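Local coordinates for Rik1-associated factor 1 (Schizosaccharomyces pombe, PDB 4O9D), which serves as a WD-repeat subunit of the Clr4 methyltransferase complex, which ubiquitylates histone H3 and methylates H3K9, contributing to the establishment of heterochromatin, at residues C35-P40 and L95-G100; L102-G107 and K114-E119; S289-T294 and D306-D311. All coordinates share one frame; numbering follows the deposited sequence.

Contact 1 (C35-P40 and L95-G100); sequences CVAYNP and LCFSKG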
ATOM      1  N   CYS A  35      -2.171   6.379  -3.389  1.00 25.11           N
ATOM      2  CA  CYS A  35      -2.570   4.989  -3.639  1.00 27.34           C
ATOM      3  C   CYS A  35      -3.200   4.807  -5.017  1.00 29.81           C
ATOM      4  O   CYS A  35      -3.769   5.737  -5.588  1.00 26.81           O
ATOM      5  CB  CYS A  35      -3.537   4.432  -2.583  1.00 32.78           C
ATOM      6  SG  CYS A  35      -4.350   5.621  -1.558  1.00 41.02           S
ATOM      7  N   VAL A  36      -3.082   3.593  -5.526  1.00 24.71           N
ATOM      8  CA  VAL A  36      -3.594   3.220  -6.829  1.00 26.09           C
ATOM      9  C   VAL A  36      -4.084   1.791  -6.695  1.00 27.67           C
ATOM     10  O   VAL A  36      -3.458   0.976  -6.011  1.00 25.72           O
ATOM     11  CB  VAL A  36      -2.483   3.218  -7.916  1.00 27.99           C
ATOM     12  CG1 VAL A  36      -3.088   2.845  -9.264  1.00 28.38           C
ATOM     13  CG2 VAL A  36      -1.743   4.582  -7.982  1.00 28.53           C
ATOM     14  N   ALA A  37      -5.189   1.465  -7.348  1.00 21.11           N
ATOM     15  CA  ALA A  37      -5.660   0.093  -7.314  1.00 24.82           C
ATOM     16  C   ALA A  37      -6.122  -0.312  -8.682  1.00 26.75           C
ATOM     17  O   ALA A  37      -6.540   0.535  -9.473  1.00 25.00           O
ATOM     18  CB  ALA A  37      -6.802  -0.057  -6.306  1.00 23.32           C
ATOM     19  N   TYR A  38      -6.060  -1.613  -8.948  1.00 23.45           N
ATOM     20  CA  TYR A  38      -6.615  -2.172 -10.162  1.00 24.02           C
ATOM     21  C   TYR A  38      -7.649  -3.211  -9.751  1.00 28.80           C
ATOM     22  O   TYR A  38      -7.495  -3.874  -8.733  1.00 23.54           O
ATOM     23  CB  TYR A  38      -5.523  -2.840 -11.002  1.00 27.80           C
ATOM     24  CG  TYR A  38      -4.318  -1.978 -11.256  1.00 24.54           C
ATOM     25  CD1 TYR A  38      -4.278  -1.090 -12.335  1.00 26.25           C
ATOM     26  CD2 TYR A  38      -3.198  -2.068 -10.436  1.00 28.61           C
ATOM     27  CE1 TYR A  38      -3.160  -0.293 -12.574  1.00 24.41           C
ATOM     28  CE2 TYR A  38      -2.074  -1.292 -10.668  1.00 24.34           C
ATOM     29  CZ  TYR A  38      -2.053  -0.406 -11.740  1.00 29.24           C
ATOM     30  OH  TYR A  38      -0.921   0.359 -11.966  1.00 26.50           O
ATOM     31  N   ASN A  39      -8.714  -3.350 -10.525  1.00 24.16           N
ATOM     32  CA  ASN A  39      -9.712  -4.340 -10.173  1.00 28.26           C
ATOM     33  C   ASN A  39      -9.251  -5.699 -10.681  1.00 32.05           C
ATOM     34  O   ASN A  39      -8.328  -5.772 -11.505  1.00 31.51           O
ATOM     35  CB  ASN A  39     -11.112  -3.914 -10.637  1.00 28.12           C
ATOM     36  CG  ASN A  39     -11.344  -4.073 -12.112  1.00 30.06           C
ATOM     37  OD1 ASN A  39     -10.426  -4.269 -12.916  1.00 34.39           O
ATOM     38  ND2 ASN A  39     -12.620  -3.995 -12.487  1.00 32.77           N
ATOM     39  N   PRO A  40      -9.829  -6.780 -10.145  1.00 32.47           N
ATOM     40  CA  PRO A  40      -9.257  -8.095 -10.485  1.00 34.62           C
ATOM     41  C   PRO A  40      -9.102  -8.280 -12.000  1.00 37.09           C
ATOM     42  O   PRO A  40      -8.044  -8.717 -12.455  1.00 37.16           O
ATOM     43  CB  PRO A  40     -10.272  -9.090  -9.914  1.00 33.41           C
ATOM     44  CG  PRO A  40     -10.969  -8.319  -8.796  1.00 39.81           C
ATOM     45  CD  PRO A  40     -10.997  -6.874  -9.248  1.00 33.98           C
ATOM     46  N   LEU A  95      -7.240   1.990  -0.581  1.00 25.73           N
ATOM     47  CA  LEU A  95      -8.404   1.587  -1.342  1.00 25.72           C
ATOM     48  C   LEU A  95      -8.119   0.268  -2.011  1.00 30.68           C
ATOM     49  O   LEU A  95      -6.960  -0.092  -2.223  1.00 27.01           O
ATOM     50  CB  LEU A  95      -8.815   2.652  -2.364  1.00 27.71           C
ATOM     51  CG  LEU A  95      -7.736   3.516  -3.008  1.00 27.20           C
ATOM     52  CD1 LEU A  95      -6.875   2.705  -3.937  1.00 28.54           C
ATOM     53  CD2 LEU A  95      -8.401   4.678  -3.752  1.00 29.62           C
ATOM     54  N   CYS A  96      -9.178  -0.478  -2.294  1.00 25.17           N
ATOM     55  CA  CYS A  96      -9.016  -1.750  -2.970  1.00 28.35           C
ATOM     56  C   CYS A  96     -10.344  -2.115  -3.598  1.00 26.99           C
ATOM     57  O   CYS A  96     -11.402  -1.810  -3.051  1.00 25.53           O
ATOM     58  CB  CYS A  96      -8.557  -2.835  -1.995  1.00 27.66           C
ATOM     59  SG  CYS A  96      -9.539  -2.932  -0.498  1.00 32.66           S
ATOM     60  N   PHE A  97     -10.278  -2.749  -4.753  1.00 24.03           N
ATOM     61  CA  PHE A  97     -11.479  -3.181  -5.456  1.00 28.57           C
ATOM     62  C   PHE A  97     -11.977  -4.500  -4.897  1.00 29.96           C
ATOM     63  O   PHE A  97     -11.186  -5.350  -4.481  1.00 23.10           O
ATOM     64  CB  PHE A  97     -11.174  -3.355  -6.941  1.00 28.91           C
ATOM     65  CG  PHE A  97     -11.130  -2.059  -7.706  1.00 30.66           C
ATOM     66  CD1 PHE A  97     -12.300  -1.500  -8.206  1.00 28.49           C
ATOM     67  CD2 PHE A  97      -9.932  -1.401  -7.933  1.00 23.80           C
ATOM     68  CE1 PHE A  97     -12.273  -0.320  -8.923  1.00 30.21           C
ATOM     69  CE2 PHE A  97      -9.904  -0.200  -8.651  1.00 25.76           C
ATOM     70  CZ  PHE A  97     -11.081   0.331  -9.145  1.00 26.62           C
ATOM     71  N   SER A  98     -13.297  -4.666  -4.900  1.00 25.48           N
ATOM     72  CA  SER A  98     -13.925  -5.887  -4.422  1.00 28.02           C
ATOM     73  C   SER A  98     -13.571  -7.084  -5.280  1.00 29.53           C
ATOM     74  O   SER A  98     -13.361  -6.955  -6.491  1.00 28.85           O
ATOM     75  CB  SER A  98     -15.448  -5.704  -4.415  1.00 30.20           C
ATOM     76  OG  SER A  98     -16.077  -6.949  -4.284  1.00 36.33           O
ATOM     77  N   LYS A  99     -13.528  -8.267  -4.671  1.00 29.40           N
ATOM     78  CA  LYS A  99     -13.193  -9.488  -5.419  1.00 30.25           C
ATOM     79  C   LYS A  99     -14.269  -9.824  -6.472  1.00 35.07           C
ATOM     80  O   LYS A  99     -13.989 -10.499  -7.465  1.00 32.35           O
ATOM     81  CB  LYS A  99     -12.993 -10.666  -4.461  1.00 31.42           C
ATOM     82  CG  LYS A  99     -11.851 -10.458  -3.460  1.00 31.40           C
ATOM     83  CD  LYS A  99     -10.576  -9.987  -4.164  1.00 36.70           C
ATOM     84  CE  LYS A  99      -9.347 -10.086  -3.249  1.00 39.53           C
ATOM     85  NZ  LYS A  99      -8.066  -9.906  -4.015  1.00 40.58           N
ATOM     86  N   GLY A 100     -15.494  -9.353  -6.250  1.00 29.68           N
ATOM     87  CA  GLY A 100     -16.576  -9.537  -7.210  1.00 33.67           C
ATOM     88  C   GLY A 100     -16.587  -8.491  -8.327  1.00 36.16           C
ATOM     89  O   GLY A 100     -17.464  -8.499  -9.191  1.00 35.05           O
TER
HETATM   90  O   HOH W   1      -3.696  -0.136  -3.066  1.00 30.00           O
HETATM   91  O   HOH W   2      -7.698  -3.499  -5.523  1.00 27.01           O
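Phe97 lies beneath the chain at Asn39, where the 35-38 and 95-97 strands run almost parallel (6° apart) as the inner strands of neighbouring sheets. Asn39 CB sits over one ring face, 3.8 Å from the centroid of the Phe97 ring, a CH-pi contact, while Ala37 O meets the ring edge. The torsion of Asn39 (chi1 76°) leaves the methylene over the ring face and lets OD1 lead off to the backbone nitrogens of Glu43 and Lys44. Ala37 suits its place because its lone methyl fits between Phe97 and Leu95, with CB 3.6 Å from Leu95 CD1; that same methyl of Leu95 also reaches Cys35 CB. Were Phe97 replaced by an alanine, the face under Asn39 CB would be lost and Ala37 would probably be left without its aromatic neighbour. The polar backbone side is looser. One water joins Tyr38 O to Phe97 N, accepting from that nitrogen at 2.8 Å, and another spans Val36 O and, weakly, Leu95 O. At the exposed end Pro40 CG merely rests 3.6 Å from Ser98 O. Backbone edges bridged by water beside an apolar seam are how two adjacent blades meet near the axis of a WD40 beta-propeller.

Contact 2 (L102-G107 and K114-E119); sequences LFLYTG and KVWDME. With EDO (1,2-ethanediol), chain C.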
ATOM      1  N   LEU A 102     -17.483  -5.483  -8.504  1.00 32.74           N
ATOM      2  CA  LEU A 102     -18.554  -4.485  -8.594  1.00 28.81           C
ATOM      3  C   LEU A 102     -18.258  -3.204  -7.824  1.00 32.99           C
ATOM      4  O   LEU A 102     -18.749  -2.124  -8.181  1.00 28.04           O
ATOM      5  CB  LEU A 102     -19.878  -5.077  -8.105  1.00 35.07           C
ATOM      6  CG  LEU A 102     -20.549  -6.028  -9.092  1.00 37.08           C
ATOM      7  CD1 LEU A 102     -21.896  -6.490  -8.544  1.00 39.93           C
ATOM      8  CD2 LEU A 102     -20.711  -5.349 -10.454  1.00 40.17           C
ATOM      9  N   PHE A 103     -17.458  -3.310  -6.765  1.00 28.33           N
ATOM     10  CA  PHE A 103     -17.357  -2.208  -5.815  1.00 27.19           C
ATOM     11  C   PHE A 103     -15.924  -1.795  -5.538  1.00 26.82           C
ATOM     12  O   PHE A 103     -14.997  -2.585  -5.723  1.00 24.70           O
ATOM     13  CB  PHE A 103     -18.045  -2.604  -4.496  1.00 24.54           C
ATOM     14  CG  PHE A 103     -19.516  -2.946  -4.667  1.00 30.45           C
ATOM     15  CD1 PHE A 103     -20.458  -1.938  -4.854  1.00 29.37           C
ATOM     16  CD2 PHE A 103     -19.944  -4.269  -4.663  1.00 31.68           C
ATOM     17  CE1 PHE A 103     -21.813  -2.248  -5.032  1.00 33.23           C
ATOM     18  CE2 PHE A 103     -21.295  -4.584  -4.843  1.00 31.81           C
ATOM     19  CZ  PHE A 103     -22.224  -3.575  -5.022  1.00 29.83           C
ATOM     20  N   LEU A 104     -15.769  -0.544  -5.109  1.00 24.54           N
ATOM     21  CA  LEU A 104     -14.491  -0.018  -4.644  1.00 28.47           C
ATOM     22  C   LEU A 104     -14.604   0.352  -3.156  1.00 25.81           C
ATOM     23  O   LEU A 104     -15.524   1.063  -2.765  1.00 22.05           O
ATOM     24  CB  LEU A 104     -14.105   1.221  -5.452  1.00 26.21           C
ATOM     25  CG  LEU A 104     -12.831   1.958  -5.018  1.00 29.37           C
ATOM     26  CD1 LEU A 104     -11.573   1.111  -5.273  1.00 25.05           C
ATOM     27  CD2 LEU A 104     -12.700   3.350  -5.705  1.00 29.54           C
ATOM     28  N   TYR A 105     -13.658  -0.120  -2.339  1.00 24.35           N
ATOM     29  CA  TYR A 105     -13.608   0.228  -0.921  1.00 21.84           C
ATOM     30  C   TYR A 105     -12.519   1.289  -0.654  1.00 28.31           C
ATOM     31  O   TYR A 105     -11.363   1.122  -1.083  1.00 24.98           O
ATOM     32  CB  TYR A 105     -13.306  -1.037  -0.098  1.00 22.55           C
ATOM     33  CG  TYR A 105     -14.223  -2.213  -0.364  1.00 23.08           C
ATOM     34  CD1 TYR A 105     -15.597  -2.101  -0.171  1.00 28.64           C
ATOM     35  CD2 TYR A 105     -13.720  -3.443  -0.769  1.00 20.84           C
ATOM     36  CE1 TYR A 105     -16.443  -3.177  -0.393  1.00 32.14           C
ATOM     37  CE2 TYR A 105     -14.555  -4.534  -0.997  1.00 23.88           C
ATOM     38  CZ  TYR A 105     -15.926  -4.400  -0.797  1.00 34.70           C
ATOM     39  OH  TYR A 105     -16.791  -5.474  -1.006  1.00 26.61           O
ATOM     40  N   THR A 106     -12.867   2.374   0.039  1.00 20.51           N
ATOM     41  CA  THR A 106     -11.869   3.407   0.358  1.00 23.24           C
ATOM     42  C   THR A 106     -11.825   3.773   1.836  1.00 23.94           C
ATOM     43  O   THR A 106     -12.836   3.651   2.569  1.00 25.58           O
ATOM     44  CB  THR A 106     -12.076   4.738  -0.420  1.00 24.62           C
ATOM     45  OG1 THR A 106     -13.363   5.280  -0.107  1.00 26.52           O
ATOM     46  CG2 THR A 106     -11.940   4.550  -1.929  1.00 23.72           C
ATOM     47  N   GLY A 107     -10.645   4.217   2.270  1.00 21.96           N
ATOM     48  CA  GLY A 107     -10.422   4.665   3.634  1.00 23.21           C
ATOM     49  C   GLY A 107      -9.794   6.056   3.620  1.00 24.91           C
ATOM     50  O   GLY A 107      -9.063   6.399   2.713  1.00 26.93           O
ATOM     51  N   LYS A 114     -15.755   3.891   3.040  1.00 22.38           N
ATOM     52  CA  LYS A 114     -16.864   4.012   2.069  1.00 23.61           C
ATOM     53  C   LYS A 114     -16.806   2.940   0.986  1.00 28.96           C
ATOM     54  O   LYS A 114     -15.737   2.380   0.673  1.00 23.30           O
ATOM     55  CB  LYS A 114     -16.916   5.413   1.440  1.00 23.12           C
ATOM     56  CG  LYS A 114     -17.268   6.507   2.471  1.00 24.65           C
ATOM     57  CD  LYS A 114     -17.171   7.944   1.935  1.00 27.25           C
ATOM     58  CE  LYS A 114     -17.589   8.987   2.995  1.00 27.75           C
ATOM     59  NZ  LYS A 114     -17.676  10.374   2.438  1.00 31.30           N
ATOM     60  N   VAL A 115     -17.976   2.660   0.423  1.00 25.88           N
ATOM     61  CA  VAL A 115     -18.137   1.633  -0.597  1.00 25.14           C
ATOM     62  C   VAL A 115     -18.808   2.281  -1.821  1.00 29.71           C
ATOM     63  O   VAL A 115     -19.916   2.815  -1.692  1.00 27.27           O
ATOM     64  CB  VAL A 115     -19.051   0.488  -0.075  1.00 21.45           C
ATOM     65  CG1 VAL A 115     -19.237  -0.565  -1.150  1.00 25.48           C
ATOM     66  CG2 VAL A 115     -18.476  -0.119   1.194  1.00 24.13           C
ATOM     67  N   TRP A 116     -18.155   2.228  -2.986  1.00 26.49           N
ATOM     68  CA  TRP A 116     -18.654   2.895  -4.191  1.00 26.74           C
ATOM     69  C   TRP A 116     -18.940   1.886  -5.313  1.00 28.47           C
ATOM     70  O   TRP A 116     -18.206   0.918  -5.484  1.00 26.57           O
ATOM     71  CB  TRP A 116     -17.626   3.915  -4.723  1.00 27.37           C
ATOM     72  CG  TRP A 116     -16.982   4.799  -3.699  1.00 25.30           C
ATOM     73  CD1 TRP A 116     -15.861   4.513  -2.958  1.00 28.76           C
ATOM     74  CD2 TRP A 116     -17.381   6.128  -3.318  1.00 29.95           C
ATOM     75  NE1 TRP A 116     -15.553   5.574  -2.131  1.00 24.75           N
ATOM     76  CE2 TRP A 116     -16.475   6.571  -2.327  1.00 30.40           C
ATOM     77  CE3 TRP A 116     -18.430   6.978  -3.702  1.00 29.36           C
ATOM     78  CZ2 TRP A 116     -16.589   7.818  -1.719  1.00 28.29           C
ATOM     79  CZ3 TRP A 116     -18.531   8.213  -3.108  1.00 26.17           C
ATOM     80  CH2 TRP A 116     -17.627   8.621  -2.119  1.00 29.28           C
ATOM     81  N   ASP A 117     -19.980   2.117  -6.113  1.00 33.71           N
ATOM     82  CA  ASP A 117     -20.192   1.250  -7.267  1.00 30.49           C
ATOM     83  C   ASP A 117     -19.409   1.817  -8.458  1.00 32.23           C
ATOM     84  O   ASP A 117     -18.810   2.896  -8.367  1.00 31.08           O
ATOM     85  CB  ASP A 117     -21.690   1.036  -7.581  1.00 33.95           C
ATOM     86  CG  ASP A 117     -22.393   2.298  -8.090  1.00 33.77           C
ATOM     87  OD1 ASP A 117     -21.738   3.190  -8.676  1.00 30.74           O
ATOM     88  OD2 ASP A 117     -23.631   2.389  -7.912  1.00 37.70           O
ATOM     89  N   MET A 118     -19.394   1.098  -9.570  1.00 33.06           N
ATOM     90  CA  MET A 118     -18.545   1.518 -10.678  1.00 34.01           C
ATOM     91  C   MET A 118     -19.036   2.788 -11.392  1.00 38.53           C
ATOM     92  O   MET A 118     -18.365   3.274 -12.305  1.00 37.48           O
ATOM     93  CB  MET A 118     -18.323   0.367 -11.666  1.00 36.07           C
ATOM     94  CG  MET A 118     -17.488  -0.776 -11.092  1.00 36.60           C
ATOM     95  SD  MET A 118     -15.896  -0.231 -10.390  1.00 36.08           S
ATOM     96  CE  MET A 118     -16.289   0.047  -8.655  1.00 32.29           C
ATOM     97  N   GLU A 119     -20.165   3.361 -10.967  1.00 34.73           N
ATOM     98  CA  GLU A 119     -20.584   4.649 -11.552  1.00 39.85           C
ATOM     99  C   GLU A 119     -20.416   5.825 -10.594  1.00 37.91           C
ATOM    100  O   GLU A 119     -20.881   6.942 -10.864  1.00 38.83           O
ATOM    101  CB  GLU A 119     -22.013   4.576 -12.052  1.00 36.58           C
ATOM    102  CG  GLU A 119     -22.320   3.275 -12.744  1.00 42.12           C
ATOM    103  CD  GLU A 119     -23.589   2.655 -12.221  1.00 49.77           C
ATOM    104  OE1 GLU A 119     -24.671   3.118 -12.639  1.00 54.34           O
ATOM    105  OE2 GLU A 119     -23.506   1.715 -11.391  1.00 45.31           O
TER
HETATM  106  C1  EDO C 701     -15.131   5.550 -14.425  1.00 35.54           C
HETATM  107  O1  EDO C 701     -15.824   4.294 -14.443  1.00 50.59           O
HETATM  108  C2  EDO C 701     -14.705   5.940 -15.841  1.00 38.30           C
HETATM  109  O2  EDO C 701     -15.796   5.844 -16.769  1.00 39.59           O
HETATM  110  O   HOH W   3     -20.784  -1.379  -9.796  1.00 32.97           O
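Trp116 and Thr106 meet across the hairpin because their first torsions bring the two side chains together on the same face of the sheet, crossing at about a right angle: CG of Trp116 is anti to its carbonyl carbon (chi1 -45°), and OG1 of Thr106 stands between the backbone N and the carbonyl carbon (chi1 60°). The indole N-H therefore runs almost straight (168°) to the hydroxyl, Trp116 NE1 to Thr106 OG1 being 3.0 Å, with the oxygen in the ring plane. The antiparallel ladder beneath keeps these groups in register: Leu104 and Trp116 exchange two backbone bonds, as do Thr106 and Lys114. On the opposite face of the sheet Val115 lies alongside Tyr105, its CG2 3.8 Å from Tyr105 CD1 at the ring edge, and Tyr105 OH goes on to Asp142 and Thr158. Met118, flexible enough to bend at chi2 and chi3, folds back so that CE lies 3.3 Å from Leu102 O. A water tightens that end, giving to Leu102 O and accepting from Met118 N. In the same turn, Asp117 OD1 accepts from Glu119 N, an Asx turn. His78 also bonds Thr106 OG1; the resulting His-Thr-Trp chain matches three members of the structural tetrad of WD40 repeats, and Trp116-Asp117 is the WD dipeptide itself.

Contact 3 (S289-T294 and D306-D311); sequences SGILVT and DSRKPD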
ATOM      1  N   SER A 289      11.359 -15.090  -6.002  1.00 27.59           N
ATOM      2  CA  SER A 289      12.082 -16.358  -5.820  1.00 26.78           C
ATOM      3  C   SER A 289      11.936 -16.870  -4.385  1.00 30.64           C
ATOM      4  O   SER A 289      12.083 -18.070  -4.127  1.00 28.36           O
ATOM      5  CB  SER A 289      13.569 -16.161  -6.131  1.00 33.19           C
ATOM      6  OG  SER A 289      14.149 -15.202  -5.260  1.00 28.99           O
ATOM      7  N   GLY A 290      11.639 -15.949  -3.463  1.00 25.95           N
ATOM      8  CA  GLY A 290      11.350 -16.278  -2.078  1.00 25.70           C
ATOM      9  C   GLY A 290      12.569 -16.198  -1.188  1.00 25.27           C
ATOM     10  O   GLY A 290      12.464 -16.396   0.025  1.00 28.23           O
ATOM     11  N   ILE A 291      13.727 -15.913  -1.792  1.00 24.91           N
ATOM     12  CA  ILE A 291      15.014 -15.986  -1.110  1.00 27.45           C
ATOM     13  C   ILE A 291      15.617 -14.636  -0.716  1.00 28.70           C
ATOM     14  O   ILE A 291      16.460 -14.574   0.174  1.00 29.30           O
ATOM     15  CB  ILE A 291      16.059 -16.687  -1.998  1.00 33.41           C
ATOM     16  CG1 ILE A 291      15.634 -18.114  -2.302  1.00 40.28           C
ATOM     17  CG2 ILE A 291      17.408 -16.721  -1.299  1.00 40.79           C
ATOM     18  CD1 ILE A 291      15.472 -18.967  -1.072  1.00 41.88           C
ATOM     19  N   LEU A 292      15.235 -13.553  -1.385  1.00 23.80           N
ATOM     20  CA  LEU A 292      15.823 -12.265  -1.040  1.00 27.00           C
ATOM     21  C   LEU A 292      14.817 -11.421  -0.272  1.00 23.06           C
ATOM     22  O   LEU A 292      13.611 -11.520  -0.488  1.00 24.73           O
ATOM     23  CB  LEU A 292      16.300 -11.500  -2.278  1.00 24.74           C
ATOM     24  CG  LEU A 292      17.250 -12.255  -3.225  1.00 26.24           C
ATOM     25  CD1 LEU A 292      17.592 -11.392  -4.425  1.00 33.26           C
ATOM     26  CD2 LEU A 292      18.535 -12.690  -2.517  1.00 26.36           C
ATOM     27  N   VAL A 293      15.365 -10.566   0.582  1.00 21.30           N
ATOM     28  CA  VAL A 293      14.615  -9.657   1.406  1.00 22.66           C
ATOM     29  C   VAL A 293      15.187  -8.260   1.200  1.00 22.79           C
ATOM     30  O   VAL A 293      16.406  -8.097   1.037  1.00 25.23           O
ATOM     31  CB  VAL A 293      14.752 -10.086   2.867  1.00 24.55           C
ATOM     32  CG1 VAL A 293      14.152  -9.035   3.783  1.00 21.18           C
ATOM     33  CG2 VAL A 293      14.133 -11.487   3.042  1.00 21.13           C
ATOM     34  N   THR A 294      14.311  -7.251   1.167  1.00 23.44           N
ATOM     35  CA  THR A 294      14.744  -5.881   0.877  1.00 18.61           C
ATOM     36  C   THR A 294      14.203  -4.911   1.909  1.00 19.32           C
ATOM     37  O   THR A 294      13.186  -5.165   2.531  1.00 19.94           O
ATOM     38  CB  THR A 294      14.247  -5.416  -0.520  1.00 21.53           C
ATOM     39  OG1 THR A 294      12.831  -5.142  -0.477  1.00 20.88           O
ATOM     40  CG2 THR A 294      14.536  -6.471  -1.559  1.00 24.93           C
ATOM     41  N   ASP A 306      20.329 -11.911   1.133  1.00 25.55           N
ATOM     42  CA  ASP A 306      20.064 -13.282   0.764  1.00 20.00           C
ATOM     43  C   ASP A 306      19.691 -13.977   2.050  1.00 28.19           C
ATOM     44  O   ASP A 306      20.507 -14.074   2.960  1.00 30.38           O
ATOM     45  CB  ASP A 306      21.362 -13.892   0.214  1.00 29.79           C
ATOM     46  CG  ASP A 306      21.245 -15.369  -0.104  1.00 34.09           C
ATOM     47  OD1 ASP A 306      20.311 -16.058   0.364  1.00 30.96           O
ATOM     48  OD2 ASP A 306      22.110 -15.847  -0.853  1.00 40.19           O
ATOM     49  N   SER A 307      18.460 -14.455   2.142  1.00 26.18           N
ATOM     50  CA  SER A 307      17.946 -14.954   3.424  1.00 31.40           C
ATOM     51  C   SER A 307      18.756 -16.153   3.950  1.00 35.60           C
ATOM     52  O   SER A 307      18.674 -16.493   5.121  1.00 32.19           O
ATOM     53  CB  SER A 307      16.487 -15.346   3.275  1.00 26.60           C
ATOM     54  OG  SER A 307      16.364 -16.320   2.262  1.00 31.99           O
ATOM     55  N   ARG A 308      19.539 -16.782   3.079  1.00 33.05           N
ATOM     56  CA  ARG A 308      20.317 -17.965   3.461  1.00 39.03           C
ATOM     57  C   ARG A 308      21.684 -17.586   4.042  1.00 45.30           C
ATOM     58  O   ARG A 308      22.420 -18.450   4.522  1.00 41.56           O
ATOM     59  CB  ARG A 308      20.516 -18.862   2.241  1.00 38.00           C
ATOM     60  CG  ARG A 308      19.213 -19.338   1.628  1.00 39.99           C
ATOM     61  CD  ARG A 308      19.442 -19.860   0.227  1.00 44.34           C
ATOM     62  NE  ARG A 308      20.059 -18.825  -0.590  1.00 46.48           N
ATOM     63  CZ  ARG A 308      20.418 -18.981  -1.854  1.00 45.16           C
ATOM     64  NH1 ARG A 308      20.973 -17.972  -2.501  1.00 48.54           N
ATOM     65  NH2 ARG A 308      20.231 -20.143  -2.468  1.00 50.90           N
ATOM     66  N   LYS A 309      22.014 -16.297   3.952  1.00 40.43           N
ATOM     67  CA  LYS A 309      23.181 -15.707   4.602  1.00 41.33           C
ATOM     68  C   LYS A 309      22.819 -14.321   5.109  1.00 37.14           C
ATOM     69  O   LYS A 309      23.351 -13.323   4.620  1.00 39.56           O
ATOM     70  CB  LYS A 309      24.335 -15.534   3.621  1.00 39.21           C
ATOM     71  CG  LYS A 309      24.906 -16.792   3.046  1.00 44.22           C
ATOM     72  CD  LYS A 309      25.949 -16.425   1.981  1.00 52.47           C
ATOM     73  CE  LYS A 309      26.703 -17.641   1.470  1.00 51.70           C
ATOM     74  NZ  LYS A 309      27.176 -17.429   0.067  1.00 62.07           N
ATOM     75  N   PRO A 310      21.956 -14.251   6.121  1.00 39.50           N
ATOM     76  CA  PRO A 310      21.356 -12.978   6.541  1.00 36.28           C
ATOM     77  C   PRO A 310      22.310 -12.060   7.297  1.00 39.53           C
ATOM     78  O   PRO A 310      21.906 -10.973   7.686  1.00 40.97           O
ATOM     79  CB  PRO A 310      20.201 -13.425   7.454  1.00 39.36           C
ATOM     80  CG  PRO A 310      20.653 -14.732   8.019  1.00 39.89           C
ATOM     81  CD  PRO A 310      21.528 -15.381   6.968  1.00 40.30           C
ATOM     82  N   ASP A 311      23.560 -12.482   7.478  1.00 45.41           N
ATOM     83  CA  ASP A 311      24.526 -11.745   8.296  1.00 42.80           C
ATOM     84  C   ASP A 311      24.810 -10.319   7.812  1.00 41.24           C
ATOM     85  O   ASP A 311      24.777  -9.373   8.602  1.00 40.28           O
ATOM     86  CB  ASP A 311      25.837 -12.525   8.362  1.00 44.79           C
ATOM     87  CG  ASP A 311      25.649 -13.926   8.886  1.00 49.82           C
ATOM     88  OD1 ASP A 311      24.607 -14.193   9.533  1.00 55.57           O
ATOM     89  OD2 ASP A 311      26.547 -14.765   8.663  1.00 57.93           O
TER
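A WDXR sequence, Trp305 to Arg308, closes the third strand of this WD-repeat blade, and its last three residues turn against the segment 289-294 at the start of the second strand. Such a motif is known from the WD40 substrate receptors of CRL4 ligases, where it serves binding to DDB1; a similar use toward a DDB1-like partner is possible here. Asp306 pairs with Leu292 as the last antiparallel bridge, Leu292 CD2 lying 3.7 Å from Asp306 CA, and the chain then makes a type I turn from Asp306 to Lys309. Small and polar, Ser307 can give two hydrogens to one acceptor: its N is 2.8 Å from Ile291 O, nearly along the C=O axis, and its OG is 2.7 Å from the same Ile291 O, approaching at a bent 120° and tilted 28° from the carbonyl plane. Asp306 OD1 is likewise gripped twice. It receives Arg308 N from above the carboxylate plane, making an Asx turn, and receives Arg308 NE on its syn lone pair. Arg308, bent at chi3, thus holds Asp306 side-on in a salt bridge, with NH1 2.9 Å from Asp306 OD2, and this pairing fixes the guanidinium. Branched Ile291 covers it: CG2 sits over one guanidinium face, 3.5 Å from Arg308 NE.

Followed from the N terminus, the chain first closes contact 1, a long loop that carries the remainder of the blade begun by strand 33-38 and then enters the next blade along strand 87-97, so two blades are tied side by side. Contact 2 follows at once: a short hairpin within that second blade, whose strand 103-108 neighbours strand 87-97. Here the two contacts touch, with Cys96 O 2.9 Å from Tyr105 N, a probable hydrogen bond. Contact 3 comes much later, closing a hairpin in the blade that runs from strand 281-286 to strand 315-318, on the other side of the chain's centre from contact 2; their centres are about 38 Å apart. All three run in series, none enclosing or crossing another.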